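Local coordinates for protein UDP-galactopyranose mutase (Deinococcus radiodurans, PDB 3HDQ) that probably interconverts UDP-galactopyranose and UDP-galactofuranose, using a bound FAD cofactor as a flavin-dependent mutase, at residues Ala75-Ile86 and Ser307-His317; Gln183-Ser194 and Pro333-Glu341. One frame throughout, in Å; residues are numbered along the deposited sequence.

Contact 1: Ala75-Ile86 and Ser307-His317; sequences AGVLIHPYGPHI and SEFKHITGQRH. With FAD (flavin-adenine dinucleotide), chain L.
Phe309 lays one face of its ring over the backbone of Ile79 and His80, with Ile79 CA 4.0 Å from the ring centroid in a CH-pi contact. The ring is set there by chi1 of -68°, which turns CG away from its own carbonyl carbon; CE2 then lies over a face of the His80 imidazole, the two planes inclined at 44°. Farther along, the amide of the extended Gln315 side chain grips the backbone of 75-86 twice: NE2 donates to Gly76 O (2.9 Å) in the carbonyl plane, while OE1 accepts from Leu78 N (2.8 Å). One water links Leu78 O, Thr313 OG1 and Gln315 OE1. His317 NE2 reaches Ala75 O from above the carbonyl plane, and Val77 CG2 sits over the centre of the His317 ring. At the flavin end, His85 N donates to His80 ND1 (2.9 Å), and the His85 ring lies with one face over the isoalloxazine, its ND1 donating to Gly83 O (2.7 Å) and its NE2 3.1 Å from FAD O2'. A leucine here would probably leave Gly83 O and the ribityl hydroxyl without their imidazole partner. Ile86 pairs with the flavin through N to O4 (2.9 Å) and through O to N3. The contact thus sets helix 309-313 and the turn after it against strand 78-79, which pairs with strand 71-72, while strand 320-336 packs against Val77, Pro84 and Phe309.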
loop_
_atom_site.group_PDB
_atom_site.type_symbol
_atom_site.label_atom_id
_atom_site.label_comp_id
_atom_site.label_asym_id
_atom_site.label_seq_id
_atom_site.Cartn_x
_atom_site.Cartn_y
_atom_site.Cartn_z
ATOM N N ALA A 75 13.971 1.033 4.486
ATOM C CA ALA A 75 14.627 0.231 5.521
ATOM C C ALA A 75 13.666 -0.713 6.238
ATOM O O ALA A 75 14.087 -1.497 7.089
ATOM C CB ALA A 75 15.326 1.132 6.527
ATOM N N GLY A 76 12.379 -0.622 5.915
ATOM C CA GLY A 76 11.373 -1.429 6.582
ATOM C C GLY A 76 10.833 -0.820 7.870
ATOM O O GLY A 76 10.309 -1.533 8.725
ATOM N N VAL A 77 10.968 0.497 8.024
ATOM C CA VAL A 77 10.401 1.179 9.186
ATOM C C VAL A 77 9.053 1.820 8.827
ATOM O O VAL A 77 8.938 2.512 7.826
ATOM C CB VAL A 77 11.363 2.257 9.748
ATOM C CG1 VAL A 77 10.735 2.965 10.957
ATOM C CG2 VAL A 77 12.699 1.635 10.132
ATOM N N LEU A 78 8.035 1.564 9.639
ATOM C CA LEU A 78 6.728 2.190 9.464
ATOM C C LEU A 78 6.806 3.689 9.748
ATOM O O LEU A 78 7.142 4.082 10.856
ATOM C CB LEU A 78 5.714 1.534 10.401
ATOM C CG LEU A 78 4.255 1.991 10.313
ATOM C CD1 LEU A 78 3.669 1.729 8.916
ATOM C CD2 LEU A 78 3.435 1.295 11.383
ATOM N N ILE A 79 6.511 4.523 8.749
ATOM C CA ILE A 79 6.607 5.982 8.894
ATOM C C ILE A 79 5.343 6.708 8.449
ATOM O O ILE A 79 4.447 6.121 7.828
ATOM C CB ILE A 79 7.728 6.562 8.030
ATOM C CG1 ILE A 79 7.373 6.352 6.550
ATOM C CG2 ILE A 79 9.063 5.950 8.412
ATOM C CD1 ILE A 79 8.231 7.084 5.578
ATOM N N HIS A 80 5.284 7.997 8.761
ATOM C CA HIS A 80 4.229 8.871 8.235
ATOM C C HIS A 80 4.847 9.865 7.261
ATOM O O HIS A 80 5.520 10.814 7.674
ATOM C CB HIS A 80 3.526 9.628 9.363
ATOM C CG HIS A 80 3.063 8.752 10.486
ATOM N ND1 HIS A 80 2.515 9.256 11.646
ATOM C CD2 HIS A 80 3.080 7.404 10.632
ATOM C CE1 HIS A 80 2.205 8.258 12.456
ATOM N NE2 HIS A 80 2.538 7.123 11.863
ATOM N N PRO A 81 4.633 9.653 5.961
ATOM C CA PRO A 81 5.264 10.540 4.973
ATOM C C PRO A 81 4.949 12.026 5.187
ATOM O O PRO A 81 5.787 12.849 4.818
ATOM C CB PRO A 81 4.692 10.057 3.630
ATOM C CG PRO A 81 4.285 8.623 3.892
ATOM C CD PRO A 81 3.830 8.588 5.337
ATOM N N TYR A 82 3.799 12.362 5.771
ATOM C CA TYR A 82 3.411 13.777 5.914
ATOM C C TYR A 82 3.482 14.308 7.342
ATOM O O TYR A 82 2.671 15.157 7.743
ATOM C CB TYR A 82 2.004 14.028 5.358
ATOM C CG TYR A 82 1.803 13.470 3.975
ATOM C CD1 TYR A 82 1.186 12.235 3.785
ATOM C CD2 TYR A 82 2.234 14.168 2.853
ATOM C CE1 TYR A 82 1.014 11.705 2.518
ATOM C CE2 TYR A 82 2.057 13.649 1.570
ATOM C CZ TYR A 82 1.453 12.409 1.413
ATOM O OH TYR A 82 1.275 11.882 0.151
ATOM N N GLY A 83 4.449 13.813 8.112
ATOM C CA GLY A 83 4.627 14.274 9.476
ATOM C C GLY A 83 3.915 13.392 10.481
ATOM O O GLY A 83 3.001 12.654 10.131
ATOM N N PRO A 84 4.320 13.481 11.746
ATOM C CA PRO A 84 3.802 12.588 12.786
ATOM C C PRO A 84 2.301 12.779 12.982
ATOM O O PRO A 84 1.848 13.908 13.176
ATOM C CB PRO A 84 4.541 13.058 14.036
ATOM C CG PRO A 84 4.844 14.509 13.772
ATOM C CD PRO A 84 5.091 14.609 12.300
ATOM N N HIS A 85 1.540 11.692 12.919
ATOM C CA HIS A 85 0.116 11.731 13.257
ATOM C C HIS A 85 -0.209 10.892 14.496
ATOM O O HIS A 85 -0.168 9.662 14.452
ATOM C CB HIS A 85 -0.719 11.288 12.060
ATOM C CG HIS A 85 -0.781 12.317 10.976
ATOM N ND1 HIS A 85 0.347 12.810 10.356
ATOM C CD2 HIS A 85 -1.831 12.968 10.422
ATOM C CE1 HIS A 85 -0.005 13.718 9.465
ATOM N NE2 HIS A 85 -1.320 13.830 9.484
ATOM N N ILE A 86 -0.507 11.568 15.604
ATOM C CA ILE A 86 -0.814 10.892 16.855
ATOM C C ILE A 86 -2.328 10.964 17.116
ATOM O O ILE A 86 -2.893 12.055 17.254
ATOM C CB ILE A 86 -0.025 11.504 18.058
ATOM C CG1 ILE A 86 1.492 11.348 17.891
ATOM C CG2 ILE A 86 -0.431 10.835 19.357
ATOM C CD1 ILE A 86 2.129 12.314 16.931
ATOM N N SER A 307 10.700 14.151 14.584
ATOM C CA SER A 307 9.925 13.090 15.195
ATOM C C SER A 307 10.531 11.739 14.851
ATOM O O SER A 307 11.124 11.568 13.776
ATOM C CB SER A 307 8.463 13.167 14.756
ATOM O OG SER A 307 7.902 14.406 15.153
ATOM N N GLU A 308 10.389 10.788 15.775
ATOM C CA GLU A 308 10.967 9.451 15.614
ATOM C C GLU A 308 9.860 8.418 15.714
ATOM O O GLU A 308 9.299 8.190 16.785
ATOM C CB GLU A 308 12.039 9.180 16.674
ATOM C CG GLU A 308 12.768 7.860 16.495
ATOM C CD GLU A 308 13.897 7.677 17.498
ATOM O OE1 GLU A 308 14.750 6.790 17.277
ATOM O OE2 GLU A 308 13.925 8.419 18.504
ATOM N N PHE A 309 9.556 7.796 14.583
ATOM C CA PHE A 309 8.334 7.028 14.445
ATOM C C PHE A 309 8.200 5.819 15.357
ATOM O O PHE A 309 7.085 5.483 15.761
ATOM C CB PHE A 309 8.137 6.651 12.984
ATOM C CG PHE A 309 7.833 7.832 12.122
ATOM C CD1 PHE A 309 8.736 8.268 11.169
ATOM C CD2 PHE A 309 6.652 8.547 12.307
ATOM C CE1 PHE A 309 8.454 9.374 10.389
ATOM C CE2 PHE A 309 6.369 9.660 11.541
ATOM C CZ PHE A 309 7.269 10.078 10.584
ATOM N N LYS A 310 9.316 5.178 15.698
ATOM C CA LYS A 310 9.246 3.984 16.540
ATOM C C LYS A 310 8.661 4.295 17.922
ATOM O O LYS A 310 8.026 3.433 18.532
ATOM C CB LYS A 310 10.606 3.292 16.657
ATOM C CG LYS A 310 11.022 2.506 15.415
ATOM C CD LYS A 310 12.531 2.219 15.422
ATOM C CE LYS A 310 12.915 1.146 16.436
ATOM N NZ LYS A 310 14.395 0.953 16.491
ATOM N N HIS A 311 8.851 5.523 18.407
ATOM C CA HIS A 311 8.230 5.916 19.671
ATOM C C HIS A 311 6.713 5.858 19.504
ATOM O O HIS A 311 5.984 5.480 20.419
ATOM C CB HIS A 311 8.619 7.348 20.076
ATOM C CG HIS A 311 10.024 7.497 20.580
ATOM N ND1 HIS A 311 10.380 7.238 21.886
ATOM C CD2 HIS A 311 11.152 7.920 19.961
ATOM C CE1 HIS A 311 11.670 7.478 22.046
ATOM N NE2 HIS A 311 12.162 7.889 20.891
ATOM N N ILE A 312 6.249 6.258 18.324
ATOM C CA ILE A 312 4.822 6.428 18.081
ATOM C C ILE A 312 4.145 5.115 17.680
ATOM O O ILE A 312 3.044 4.816 18.131
ATOM C CB ILE A 312 4.571 7.518 17.015
ATOM C CG1 ILE A 312 5.187 8.853 17.467
ATOM C CG2 ILE A 312 3.091 7.667 16.762
ATOM C CD1 ILE A 312 5.650 9.787 16.311
ATOM N N THR A 313 4.821 4.325 16.856
ATOM C CA THR A 313 4.259 3.066 16.373
ATOM C C THR A 313 4.511 1.895 17.319
ATOM O O THR A 313 3.809 0.893 17.275
ATOM C CB THR A 313 4.859 2.677 15.007
ATOM O OG1 THR A 313 6.257 2.407 15.166
ATOM C CG2 THR A 313 4.674 3.812 14.001
ATOM N N GLY A 314 5.520 2.017 18.167
ATOM C CA GLY A 314 5.945 0.884 18.968
ATOM C C GLY A 314 6.672 -0.193 18.163
ATOM O O GLY A 314 6.999 -1.236 18.699
ATOM N N GLN A 315 6.922 0.044 16.875
ATOM C CA GLN A 315 7.640 -0.939 16.060
ATOM C C GLN A 315 9.009 -1.295 16.641
ATOM O O GLN A 315 9.729 -0.427 17.130
ATOM C CB GLN A 315 7.830 -0.439 14.621
ATOM C CG GLN A 315 8.451 -1.472 13.684
ATOM C CD GLN A 315 8.768 -0.922 12.304
ATOM O OE1 GLN A 315 8.736 0.294 12.074
ATOM N NE2 GLN A 315 9.079 -1.822 11.371
ATOM N N ARG A 316 9.368 -2.574 16.560
ATOM C CA ARG A 316 10.722 -3.030 16.884
ATOM C C ARG A 316 11.570 -3.143 15.611
ATOM O O ARG A 316 11.114 -3.689 14.618
ATOM C CB ARG A 316 10.658 -4.389 17.583
ATOM C CG ARG A 316 12.009 -4.895 18.044
ATOM C CD ARG A 316 11.948 -6.323 18.566
ATOM N NE ARG A 316 13.287 -6.906 18.616
ATOM C CZ ARG A 316 13.608 -8.006 19.290
ATOM N NH1 ARG A 316 12.684 -8.658 19.987
ATOM N NH2 ARG A 316 14.856 -8.453 19.267
ATOM N N HIS A 317 12.803 -2.648 15.643
ATOM C CA HIS A 317 13.643 -2.616 14.452
ATOM C C HIS A 317 15.056 -2.232 14.895
ATOM O O HIS A 317 15.215 -1.544 15.894
ATOM C CB HIS A 317 13.098 -1.570 13.476
ATOM C CG HIS A 317 13.594 -1.711 12.067
ATOM N ND1 HIS A 317 14.880 -1.382 11.688
ATOM C CD2 HIS A 317 12.957 -2.097 10.932
ATOM C CE1 HIS A 317 15.020 -1.578 10.388
ATOM N NE2 HIS A 317 13.865 -2.007 9.905
HETATM P PA FAD L . -6.776 15.511 4.088
HETATM O O1A FAD L . -5.995 14.516 4.718
HETATM O O2A FAD L . -5.956 16.600 3.749
HETATM O O5B FAD L . -7.362 14.861 2.812
HETATM C C5B FAD L . -7.975 15.548 1.788
HETATM C C4B FAD L . -7.645 14.831 0.520
HETATM O O4B FAD L . -8.243 15.463 -0.553
HETATM C C3B FAD L . -6.157 14.911 0.275
HETATM O O3B FAD L . -5.539 13.669 0.293
HETATM C C2B FAD L . -6.039 15.525 -1.079
HETATM O O2B FAD L . -5.080 14.858 -1.806
HETATM C C1B FAD L . -7.416 15.358 -1.649
HETATM N N9A FAD L . -7.687 16.340 -2.694
HETATM C C8A FAD L . -7.609 17.674 -2.632
HETATM N N7A FAD L . -7.923 18.193 -3.792
HETATM C C5A FAD L . -8.207 17.206 -4.627
HETATM C C6A FAD L . -8.587 17.156 -5.949
HETATM N N6A FAD L . -8.894 18.233 -6.587
HETATM N N1A FAD L . -8.810 15.970 -6.552
HETATM C C2A FAD L . -8.644 14.824 -5.862
HETATM N N3A FAD L . -8.272 14.873 -4.566
HETATM C C4A FAD L . -8.044 16.033 -3.955
HETATM N N1 FAD L . -4.104 15.313 13.720
HETATM C C2 FAD L . -4.184 14.675 14.893
HETATM O O2 FAD L . -5.238 14.381 15.371
HETATM N N3 FAD L . -3.047 14.362 15.522
HETATM C C4 FAD L . -1.848 14.681 14.979
HETATM O O4 FAD L . -0.832 14.410 15.525
HETATM C C4X FAD L . -1.794 15.337 13.804
HETATM N N5 FAD L . -0.594 15.664 13.283
HETATM C C5X FAD L . -0.540 16.317 12.105
HETATM C C6 FAD L . 0.687 16.635 11.576
HETATM C C7 FAD L . 0.756 17.294 10.381
HETATM C C7M FAD L . 2.064 17.648 9.803
HETATM C C8 FAD L . -0.387 17.621 9.710
HETATM C C8M FAD L . -0.257 18.344 8.423
HETATM C C9 FAD L . -1.618 17.294 10.241
HETATM C C9A FAD L . -1.706 16.644 11.446
HETATM N N10 FAD L . -2.913 16.303 11.983
HETATM C C10 FAD L . -2.938 15.656 13.167
HETATM C "C1'" FAD L . -4.193 16.738 11.369
HETATM C "C2'" FAD L . -4.738 15.759 10.354
HETATM O "O2'" FAD L . -3.799 15.692 9.343
HETATM C "C3'" FAD L . -6.064 16.200 9.743
HETATM O "O3'" FAD L . -7.102 16.271 10.617
HETATM C "C4'" FAD L . -6.608 15.138 8.860
HETATM O "O4'" FAD L . -5.484 14.464 8.383
HETATM C "C5'" FAD L . -7.421 15.800 7.788
HETATM O "O5'" FAD L . -8.336 14.986 7.152
HETATM P P FAD L . -9.025 15.507 5.864
HETATM O O1P FAD L . -9.721 14.446 5.250
HETATM O O2P FAD L . -9.945 16.504 6.263
HETATM O O3P FAD L . -7.930 16.126 4.941
HETATM O O HOH W 1 7.982 2.740 13.154
#

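Contact 2: Gln183-Ser194 and Pro333-Glu341. With GDU (galactose-uridine-5'-diphosphate), chain K.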
loop_
_atom_site.group_PDB
_atom_site.type_symbol
_atom_site.label_atom_id
_atom_site.label_comp_id
_atom_site.label_asym_id
_atom_site.label_seq_id
_atom_site.Cartn_x
_atom_site.Cartn_y
_atom_site.Cartn_z
ATOM N N GLN A 183 6.896 28.603 12.163
ATOM C CA GLN A 183 5.819 27.769 11.631
ATOM C C GLN A 183 4.884 28.484 10.648
ATOM O O GLN A 183 4.539 27.930 9.605
ATOM C CB GLN A 183 5.001 27.153 12.778
ATOM C CG GLN A 183 3.716 26.430 12.347
ATOM C CD GLN A 183 3.958 25.250 11.401
ATOM O OE1 GLN A 183 5.094 24.897 11.101
ATOM N NE2 GLN A 183 2.882 24.636 10.942
ATOM N N TRP A 184 4.477 29.704 10.973
ATOM C CA TRP A 184 3.459 30.397 10.170
ATOM C C TRP A 184 3.999 31.488 9.256
ATOM O O TRP A 184 3.345 31.884 8.288
ATOM C CB TRP A 184 2.405 30.997 11.081
ATOM C CG TRP A 184 1.744 29.975 11.902
ATOM C CD1 TRP A 184 2.086 29.589 13.162
ATOM C CD2 TRP A 184 0.627 29.173 11.522
ATOM N NE1 TRP A 184 1.243 28.601 13.600
ATOM C CE2 TRP A 184 0.337 28.324 12.610
ATOM C CE3 TRP A 184 -0.157 29.088 10.366
ATOM C CZ2 TRP A 184 -0.713 27.408 12.583
ATOM C CZ3 TRP A 184 -1.199 28.169 10.338
ATOM C CH2 TRP A 184 -1.466 27.347 11.440
ATOM N N GLY A 185 5.191 31.981 9.564
ATOM C CA GLY A 185 5.720 33.125 8.851
ATOM C C GLY A 185 5.002 34.371 9.326
ATOM O O GLY A 185 5.067 35.409 8.678
ATOM N N LEU A 186 4.311 34.250 10.459
ATOM C CA LEU A 186 3.635 35.364 11.111
ATOM C C LEU A 186 4.042 35.447 12.589
ATOM O O LEU A 186 4.340 34.426 13.211
ATOM C CB LEU A 186 2.111 35.175 11.051
ATOM C CG LEU A 186 1.240 35.642 9.874
ATOM C CD1 LEU A 186 1.945 36.721 9.055
ATOM C CD2 LEU A 186 0.814 34.486 8.990
ATOM N N ASP A 187 4.048 36.650 13.158
ATOM C CA ASP A 187 4.167 36.805 14.607
ATOM C C ASP A 187 2.842 36.366 15.216
ATOM O O ASP A 187 1.801 36.486 14.570
ATOM C CB ASP A 187 4.450 38.263 14.984
ATOM C CG ASP A 187 4.706 38.450 16.477
ATOM O OD1 ASP A 187 5.870 38.309 16.900
ATOM O OD2 ASP A 187 3.747 38.746 17.228
ATOM N N PRO A 188 2.873 35.837 16.452
ATOM C CA PRO A 188 1.638 35.459 17.146
ATOM C C PRO A 188 0.637 36.610 17.244
ATOM O O PRO A 188 -0.551 36.359 17.414
ATOM C CB PRO A 188 2.131 35.080 18.545
ATOM C CG PRO A 188 3.508 34.612 18.334
ATOM C CD PRO A 188 4.070 35.460 17.221
ATOM N N SER A 189 1.111 37.850 17.172
ATOM C CA SER A 189 0.203 38.998 17.191
ATOM C C SER A 189 -0.716 38.979 15.965
ATOM O O SER A 189 -1.836 39.481 16.017
ATOM C CB SER A 189 0.977 40.316 17.256
ATOM O OG SER A 189 1.836 40.464 16.136
ATOM N N GLU A 190 -0.234 38.377 14.877
ATOM C CA GLU A 190 -0.977 38.304 13.621
ATOM C C GLU A 190 -1.832 37.038 13.456
ATOM O O GLU A 190 -2.355 36.779 12.379
ATOM C CB GLU A 190 -0.016 38.427 12.443
ATOM C CG GLU A 190 0.803 39.727 12.425
ATOM C CD GLU A 190 1.981 39.656 11.470
ATOM O OE1 GLU A 190 2.919 38.860 11.733
ATOM O OE2 GLU A 190 1.974 40.395 10.460
ATOM N N LEU A 191 -1.983 36.253 14.518
ATOM C CA LEU A 191 -2.800 35.051 14.438
ATOM C C LEU A 191 -3.921 35.140 15.444
ATOM O O LEU A 191 -3.770 35.777 16.489
ATOM C CB LEU A 191 -1.954 33.805 14.708
ATOM C CG LEU A 191 -0.926 33.463 13.633
ATOM C CD1 LEU A 191 0.078 32.438 14.150
ATOM C CD2 LEU A 191 -1.625 32.957 12.377
ATOM N N ASP A 192 -5.055 34.519 15.133
ATOM C CA ASP A 192 -6.114 34.381 16.129
ATOM C C ASP A 192 -5.615 33.576 17.339
ATOM O O ASP A 192 -4.770 32.681 17.206
ATOM C CB ASP A 192 -7.349 33.711 15.524
ATOM C CG ASP A 192 -8.532 33.701 16.477
ATOM O OD1 ASP A 192 -9.275 34.711 16.527
ATOM O OD2 ASP A 192 -8.728 32.677 17.172
ATOM N N ALA A 193 -6.157 33.904 18.508
ATOM C CA ALA A 193 -5.836 33.252 19.769
ATOM C C ALA A 193 -5.841 31.719 19.719
ATOM O O ALA A 193 -5.098 31.060 20.451
ATOM C CB ALA A 193 -6.804 33.730 20.846
ATOM N N SER A 194 -6.684 31.160 18.861
ATOM C CA SER A 194 -6.958 29.720 18.874
ATOM C C SER A 194 -5.772 28.848 18.450
ATOM O O SER A 194 -5.774 27.644 18.682
ATOM C CB SER A 194 -8.164 29.405 17.988
ATOM O OG SER A 194 -7.859 29.692 16.632
ATOM N N PRO A 333 -1.477 22.282 0.538
ATOM C CA PRO A 333 -1.998 22.972 1.720
ATOM C C PRO A 333 -2.195 21.984 2.862
ATOM O O PRO A 333 -2.831 20.955 2.642
ATOM C CB PRO A 333 -3.359 23.505 1.242
ATOM C CG PRO A 333 -3.790 22.549 0.158
ATOM C CD PRO A 333 -2.526 21.961 -0.451
ATOM N N TYR A 334 -1.666 22.291 4.048
ATOM C CA TYR A 334 -1.834 21.433 5.226
ATOM C C TYR A 334 -2.531 22.139 6.393
ATOM O O TYR A 334 -3.182 21.490 7.207
ATOM C CB TYR A 334 -0.489 20.888 5.721
ATOM C CG TYR A 334 0.260 20.022 4.731
ATOM C CD1 TYR A 334 1.580 20.296 4.412
ATOM C CD2 TYR A 334 -0.349 18.933 4.118
ATOM C CE1 TYR A 334 2.274 19.524 3.518
ATOM C CE2 TYR A 334 0.345 18.146 3.216
ATOM C CZ TYR A 334 1.658 18.449 2.919
ATOM O OH TYR A 334 2.372 17.672 2.021
ATOM N N TYR A 335 -2.388 23.461 6.473
ATOM C CA TYR A 335 -2.959 24.236 7.573
ATOM C C TYR A 335 -3.728 25.449 7.061
ATOM O O TYR A 335 -3.191 26.234 6.282
ATOM C CB TYR A 335 -1.851 24.808 8.461
ATOM C CG TYR A 335 -0.915 23.826 9.143
ATOM C CD1 TYR A 335 0.182 23.301 8.475
ATOM C CD2 TYR A 335 -1.104 23.471 10.477
ATOM C CE1 TYR A 335 1.040 22.431 9.101
ATOM C CE2 TYR A 335 -0.246 22.600 11.110
ATOM C CZ TYR A 335 0.825 22.084 10.421
ATOM O OH TYR A 335 1.680 21.214 11.044
ATOM N N PRO A 336 -4.969 25.636 7.528
ATOM C CA PRO A 336 -5.553 26.967 7.367
ATOM C C PRO A 336 -4.751 27.932 8.238
ATOM O O PRO A 336 -4.062 27.480 9.161
ATOM C CB PRO A 336 -6.966 26.816 7.953
ATOM C CG PRO A 336 -7.150 25.355 8.227
ATOM C CD PRO A 336 -5.794 24.763 8.375
ATOM N N VAL A 337 -4.845 29.229 7.963
ATOM C CA VAL A 337 -4.097 30.240 8.706
ATOM C C VAL A 337 -5.049 31.173 9.475
ATOM O O VAL A 337 -5.374 32.261 9.006
ATOM C CB VAL A 337 -3.207 31.061 7.748
ATOM C CG1 VAL A 337 -2.344 32.058 8.515
ATOM C CG2 VAL A 337 -2.340 30.127 6.903
ATOM N N PRO A 338 -5.494 30.746 10.670
ATOM C CA PRO A 338 -6.517 31.506 11.392
ATOM C C PRO A 338 -6.047 32.919 11.789
ATOM O O PRO A 338 -5.156 33.076 12.619
ATOM C CB PRO A 338 -6.788 30.636 12.634
ATOM C CG PRO A 338 -6.248 29.281 12.277
ATOM C CD PRO A 338 -5.061 29.565 11.434
ATOM N N ARG A 339 -6.640 33.927 11.156
ATOM C CA ARG A 339 -6.438 35.337 11.480
ATOM C C ARG A 339 -7.535 36.094 10.744
ATOM O O ARG A 339 -8.070 35.595 9.752
ATOM C CB ARG A 339 -5.055 35.824 11.040
ATOM C CG ARG A 339 -4.775 35.650 9.575
ATOM C CD ARG A 339 -3.300 35.834 9.274
ATOM N NE ARG A 339 -2.785 37.143 9.673
ATOM C CZ ARG A 339 -2.239 38.008 8.824
ATOM N NH1 ARG A 339 -2.153 37.695 7.541
ATOM N NH2 ARG A 339 -1.778 39.179 9.248
ATOM N N PRO A 340 -7.882 37.299 11.224
ATOM C CA PRO A 340 -9.022 38.065 10.684
ATOM C C PRO A 340 -9.015 38.256 9.152
ATOM O O PRO A 340 -10.076 38.098 8.548
ATOM C CB PRO A 340 -8.913 39.411 11.410
ATOM C CG PRO A 340 -8.195 39.078 12.699
ATOM C CD PRO A 340 -7.201 38.018 12.317
ATOM N N GLU A 341 -7.872 38.570 8.539
ATOM C CA GLU A 341 -7.843 38.752 7.085
ATOM C C GLU A 341 -8.189 37.478 6.324
ATOM O O GLU A 341 -8.718 37.551 5.213
ATOM C CB GLU A 341 -6.527 39.370 6.545
ATOM C CG GLU A 341 -5.274 39.121 7.337
ATOM C CD GLU A 341 -5.237 39.935 8.618
ATOM O OE1 GLU A 341 -5.505 39.357 9.693
ATOM O OE2 GLU A 341 -4.967 41.155 8.551
HETATM N N1 GDU K . 3.432 26.196 19.555
HETATM C C2 GDU K . 4.536 26.662 19.915
HETATM N N3 GDU K . 5.604 26.218 20.425
HETATM C C4 GDU K . 5.574 24.890 20.637
HETATM C C5 GDU K . 4.339 24.158 20.267
HETATM C C6 GDU K . 3.314 24.848 19.729
HETATM O O2 GDU K . 4.618 28.060 19.678
HETATM O O4 GDU K . 6.547 24.297 21.096
HETATM C C1D GDU K . 2.381 26.970 18.959
HETATM C C2D GDU K . 2.471 27.291 17.447
HETATM O O2D GDU K . 1.787 28.489 17.103
HETATM C C3D GDU K . 1.811 26.060 16.862
HETATM C C4D GDU K . 0.601 25.978 17.790
HETATM O O4D GDU K . 1.078 26.368 19.082
HETATM O O3D GDU K . 1.472 26.257 15.492
HETATM C C5D GDU K . -0.233 24.708 17.704
HETATM O O5D GDU K . 0.671 23.670 18.126
HETATM P PA GDU K . 0.579 22.177 17.568
HETATM O O1A GDU K . 1.427 21.313 18.436
HETATM O O2A GDU K . -0.822 21.740 17.673
HETATM O O3A GDU K . 1.179 22.096 16.099
HETATM P PB GDU K . 0.724 21.002 15.049
HETATM O O1B GDU K . 1.537 21.381 13.868
HETATM O O2B GDU K . -0.698 21.024 14.626
HETATM O O3B GDU K . 1.166 19.508 15.441
HETATM C "C1'" GDU K . 0.740 18.203 15.003
HETATM C "C2'" GDU K . -0.510 17.787 15.805
HETATM C "C3'" GDU K . -0.169 18.054 17.290
HETATM C "C4'" GDU K . 0.928 17.031 17.715
HETATM C "C5'" GDU K . 2.110 17.127 16.710
HETATM C "C6'" GDU K . 3.137 15.968 16.847
HETATM O "O2'" GDU K . -1.690 18.474 15.346
HETATM O "O3'" GDU K . -1.376 17.941 18.078
HETATM O "O4'" GDU K . 0.335 15.716 17.711
HETATM O "O5'" GDU K . 1.824 17.285 15.292
HETATM O "O6'" GDU K . 4.305 16.346 17.613
#
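Glu190 O receives the NE proton of Arg339 at 2.8 Å, in the carbonyl plane but tilted 20° from the guanidinium plane. The arginine folds back at chi3, and its guanidinium lies between Leu186 CG over one face and Glu341 CG over the other. Next to it, Asp192 N donates to Pro338 O (2.9 Å), joining the two backbones where Leu191 and Arg339 run closest. Val337 CG1 touches both Leu186 CD2 and Leu191 CD2, each at 4.0 Å. The Trp184 indole spans the contact: CZ3 meets Pro336 O near the ring plane, Leu191 CD1 and Gln183 CG cover opposite faces, and NE1 donates to O3D of the substrate ribose (3.0 Å). Gln183 bends at chi2 (60°), which carries NE2 over the Tyr335 ring, 3.3 Å from CZ, with amide and ring planes 76° apart. The Tyr335 hydroxyl donates to the diphosphate oxygen O1B at 2.8 Å. Two polar groups, one from each segment, therefore hold different parts of UDP-galactose, the indole N-H its ribose and the phenol its diphosphate, while apolar packing and two bonds to backbone carbonyls fix the segments that present them.

The centres of contacts 1 and 2 lie 28 Å apart, on opposite sides of the chain's centre, yet the two meet where Tyr82 CD2 packs 3.6 Å from Tyr334 OH. Their segments alternate along the sequence: 75-86, 183-194, 307-317, then 333-341. Both reach the mixed sheet through neighbouring antiparallel strands, 305-308 in contact 1 and 320-336 in contact 2, and helix 309-313 follows the first of them in the sequence. Contact 2 also joins the end of helix 159-184 to the start of helix 340-355. Both contacts touch both ligands, contact 1 bonding to the flavin and contact 2 to the ribose and diphosphate, so together they border one active site from opposite sides.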